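Local coordinates for protein CRISPR-associated endonuclease Cas1 (Thermotoga maritima, PDB 4XTK) that probably acts as a metal-dependent DNA endonuclease, working as a homodimer in CRISPR adaptive immunity against viruses and other mobile genetic elements, at residues T80-P83 and R84-N88; N252-Q255 and I256-K259. All coordinates share one frame; numbering follows the deposited sequence.

Contact 1 (T80-P83 and R84-N88)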
# COMPACT_ATOMS: atom_id res chain seq x y z
N THR E 80 -0.86 7.09 -1.99
CA THR E 80 0.28 7.77 -1.38
C THR E 80 1.34 8.12 -2.41
O THR E 80 1.59 7.34 -3.33
CB THR E 80 0.92 6.88 -0.28
OG1 THR E 80 0.00 6.70 0.81
CG2 THR E 80 2.22 7.50 0.25
N PHE E 81 1.95 9.29 -2.26
CA PHE E 81 3.15 9.59 -3.02
C PHE E 81 4.36 9.15 -2.21
O PHE E 81 4.67 9.73 -1.17
CB PHE E 81 3.25 11.08 -3.36
CG PHE E 81 4.60 11.49 -3.87
CD1 PHE E 81 4.94 11.29 -5.20
CD2 PHE E 81 5.54 12.07 -3.03
CE1 PHE E 81 6.19 11.66 -5.68
CE2 PHE E 81 6.78 12.43 -3.49
CZ PHE E 81 7.11 12.23 -4.82
N TYR E 82 5.04 8.11 -2.68
CA TYR E 82 6.23 7.62 -2.00
C TYR E 82 7.47 8.15 -2.71
O TYR E 82 7.64 7.93 -3.91
CB TYR E 82 6.27 6.09 -1.98
CG TYR E 82 5.27 5.42 -1.06
CD1 TYR E 82 5.52 5.29 0.30
CD2 TYR E 82 4.09 4.90 -1.56
CE1 TYR E 82 4.61 4.67 1.14
CE2 TYR E 82 3.18 4.26 -0.74
CZ TYR E 82 3.43 4.16 0.61
OH TYR E 82 2.51 3.53 1.43
N PRO E 83 8.33 8.86 -1.97
CA PRO E 83 9.61 9.28 -2.55
C PRO E 83 10.46 8.05 -2.84
O PRO E 83 10.17 6.99 -2.28
CB PRO E 83 10.24 10.15 -1.45
CG PRO E 83 9.12 10.48 -0.51
CD PRO E 83 8.18 9.32 -0.58
N ARG E 84 11.46 8.19 -3.69
CA ARG E 84 12.39 7.11 -3.99
C ARG E 84 12.85 6.47 -2.69
O ARG E 84 12.64 5.28 -2.48
CB ARG E 84 13.57 7.64 -4.81
CG ARG E 84 14.60 6.59 -5.17
CD ARG E 84 15.66 7.21 -6.05
NE ARG E 84 16.90 6.45 -6.08
CZ ARG E 84 17.80 6.46 -5.09
NH1 ARG E 84 17.58 7.18 -4.00
NH2 ARG E 84 18.91 5.74 -5.20
N GLU E 85 13.49 7.24 -1.82
CA GLU E 85 13.67 6.80 -0.44
C GLU E 85 12.95 7.75 0.51
O GLU E 85 12.90 8.95 0.28
CB GLU E 85 15.16 6.68 -0.07
CG GLU E 85 15.38 6.52 1.44
CD GLU E 85 16.70 5.87 1.82
OE1 GLU E 85 17.43 5.41 0.92
OE2 GLU E 85 17.00 5.81 3.03
N TYR E 86 12.36 7.20 1.56
CA TYR E 86 11.65 8.01 2.53
C TYR E 86 12.01 7.60 3.96
O TYR E 86 12.57 6.53 4.17
CB TYR E 86 10.13 7.91 2.30
CG TYR E 86 9.64 6.50 2.07
CD1 TYR E 86 9.28 5.68 3.13
CD2 TYR E 86 9.53 5.99 0.78
CE1 TYR E 86 8.82 4.39 2.92
CE2 TYR E 86 9.07 4.70 0.56
CZ TYR E 86 8.73 3.91 1.63
OH TYR E 86 8.27 2.62 1.42
N LEU E 87 11.70 8.46 4.92
CA LEU E 87 11.92 8.18 6.33
C LEU E 87 11.22 6.89 6.74
O LEU E 87 10.18 6.56 6.18
CB LEU E 87 11.42 9.34 7.19
CG LEU E 87 12.05 10.70 6.90
CD1 LEU E 87 11.26 11.80 7.58
CD2 LEU E 87 13.49 10.72 7.36
N ASN E 88 11.80 6.18 7.71
CA ASN E 88 11.22 4.92 8.18
C ASN E 88 9.76 5.13 8.54
O ASN E 88 9.43 6.00 9.34
CB ASN E 88 12.01 4.39 9.39
CG ASN E 88 11.52 3.03 9.88
OD1 ASN E 88 10.37 2.65 9.69
ND2 ASN E 88 12.43 2.27 10.49
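This is a local, mostly apolar contact round the end of strand 77-83, the outermost of its sheet within this chain, where Y82 and P83 meet Y86 just after the chain turns out of the sheet. The two tyrosine rings lie 5.3 Å apart between centroids with their planes at 44°, an oblique pairing. CD1 of Y82 sits over one face of the Y86 ring, displaced toward its rim, and comes 3.6 Å from CE2 of Y86. The Y86 side chain starts squeezed between its own N and carbonyl carbon (chi1 45°), which turns the ring back toward Y82 and P83. Its CB packs 3.8 Å from CD of P83, the two side chains crossing at about a right angle, while P83 O lies in the ring plane at the edge, 3.3 Å from CD2 of Y86. F228 of the second subunit meets the Y82 ring edge-to-face; residues 80-83 also pair with an antiparallel strand of that subunit, continuing the sheet across the dimer interface. No hydrogen bond joins 80-83 to 84-88, so within these residues the turn is held by van der Waals and ring contact, which is less directional than hydrogen bonding.

Contact 2 (N252-Q255 and I256-K259)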
# COMPACT_ATOMS: atom_id res chain seq x y z
N ASN E 252 -37.38 2.28 17.31
CA ASN E 252 -38.28 2.64 18.40
C ASN E 252 -38.87 4.05 18.24
O ASN E 252 -39.92 4.34 18.80
CB ASN E 252 -37.57 2.53 19.75
CG ASN E 252 -37.52 1.10 20.28
OD1 ASN E 252 -38.27 0.23 19.82
ND2 ASN E 252 -36.66 0.86 21.25
N THR E 253 -38.19 4.92 17.50
CA THR E 253 -38.75 6.25 17.25
C THR E 253 -39.47 6.29 15.91
O THR E 253 -39.98 7.33 15.50
CB THR E 253 -37.67 7.36 17.28
OG1 THR E 253 -36.72 7.15 16.23
CG2 THR E 253 -36.97 7.41 18.63
N ARG E 254 -39.49 5.15 15.24
CA ARG E 254 -40.13 5.00 13.94
C ARG E 254 -39.51 5.91 12.88
O ARG E 254 -40.13 6.22 11.87
CB ARG E 254 -41.63 5.27 14.04
CG ARG E 254 -42.41 4.21 14.81
CD ARG E 254 -42.95 3.16 13.88
NE ARG E 254 -43.89 3.73 12.92
CZ ARG E 254 -44.54 3.03 12.00
NH1 ARG E 254 -44.37 1.72 11.91
NH2 ARG E 254 -45.37 3.65 11.17
N GLN E 255 -38.27 6.34 13.10
CA GLN E 255 -37.53 7.05 12.07
C GLN E 255 -37.29 6.09 10.94
O GLN E 255 -37.36 6.45 9.76
CB GLN E 255 -36.21 7.60 12.59
CG GLN E 255 -36.33 8.82 13.46
CD GLN E 255 -34.97 9.38 13.82
OE1 GLN E 255 -34.49 9.18 14.93
NE2 GLN E 255 -34.35 10.07 12.87
N ILE E 256 -36.97 4.86 11.32
CA ILE E 256 -36.93 3.74 10.39
C ILE E 256 -38.15 2.86 10.66
O ILE E 256 -38.39 2.44 11.79
CB ILE E 256 -35.65 2.91 10.55
CG1 ILE E 256 -34.42 3.70 10.06
CG2 ILE E 256 -35.76 1.59 9.80
CD1 ILE E 256 -34.34 3.86 8.55
N ASN E 257 -38.94 2.61 9.62
CA ASN E 257 -40.04 1.66 9.72
C ASN E 257 -40.28 0.93 8.41
O ASN E 257 -39.47 1.02 7.48
CB ASN E 257 -41.33 2.36 10.17
CG ASN E 257 -41.69 3.54 9.30
OD1 ASN E 257 -41.97 3.39 8.11
ND2 ASN E 257 -41.71 4.73 9.89
N GLU E 258 -41.39 0.21 8.34
CA GLU E 258 -41.68 -0.69 7.22
C GLU E 258 -41.75 0.02 5.87
O GLU E 258 -41.64 -0.62 4.82
CB GLU E 258 -42.98 -1.45 7.48
CG GLU E 258 -44.20 -0.57 7.74
CD GLU E 258 -44.27 -0.06 9.17
OE1 GLU E 258 -43.37 -0.38 9.97
OE2 GLU E 258 -45.24 0.67 9.49
N LYS E 259 -41.93 1.34 5.88
CA LYS E 259 -42.01 2.08 4.63
C LYS E 259 -40.64 2.20 3.96
O LYS E 259 -40.54 2.60 2.80
CB LYS E 259 -42.61 3.47 4.87
CG LYS E 259 -41.62 4.57 5.19
CD LYS E 259 -42.35 5.84 5.58
CE LYS E 259 -41.39 7.00 5.77
NZ LYS E 259 -42.06 8.17 6.42
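R254 lays its guanidinium over N257, whose CB sits 3.5 Å above one face of that group, offset toward the rim. The guanidinium and the N257 amide are stacked with their planes 27° apart, although the side chains as wholes cross at about a right angle. To arrive there the arginine bends twice, at chi2 (-92°) and again at chi3, curling forward along the turn. Its end then meets E258: NH1 of R254 donates to OE2 of E258 at 2.8 Å, on the syn lone pair, with the acceptor tilted slightly out of the guanidinium plane. This hydrogen bond is part of a salt bridge. OE1 of E258 also forms a salt bridge with R174, so two arginines flank the carboxylate, which would probably favour its ionised form. The N257 amide has a partner at each end. Its ND2 gives a weak hydrogen bond to the backbone O of R254 at 2.9 Å, while its OD1 accepts from the backbone N of K259 at 3.0 Å, in the carbonyl plane and on a lone pair. Together they would restrain the rotation of the buried amide, the OD1 bond more firmly, and they link the backbone before it to the backbone after it. The CB of I256 points away from residues 252-255, and its side chain packs on L250, L192 of helix 188-208 and L277 of helix 272-287. R254 itself has positive phi (61°), the first departure from helical geometry after helix 230-252. The OD1 bond to the residue two positions on defines an Asx turn at N257, here leading into the short 3-10 segment that begins at E258, in the loop that follows helix 230-252 in the helical part of Cas1, away from the manganese site inferred by similarity.

Overall arrangement
From the N terminus the chain builds two small mixed sheets before reaching contact 1, where strand 77-83 ends and the loop toward helix 93-101 begins. A largely helical region follows, and contact 2 forms late within it, between helix 230-252 and strand 261-262. Each contact closes only a short local turn; they come in series, neither enclosing nor crossing the other. The centres of contact 1 and contact 2 are about 50 Å apart, on opposite sides of the chain's centre, and the nearest atoms of contact 1 and contact 2 are about 35 Å apart. Contact 1 joins the sheet edge to its outgoing loop at the dimer interface, whereas contact 2 shapes the loop after helix 230-252, whose side chains pack on helices 188-208 and 272-287.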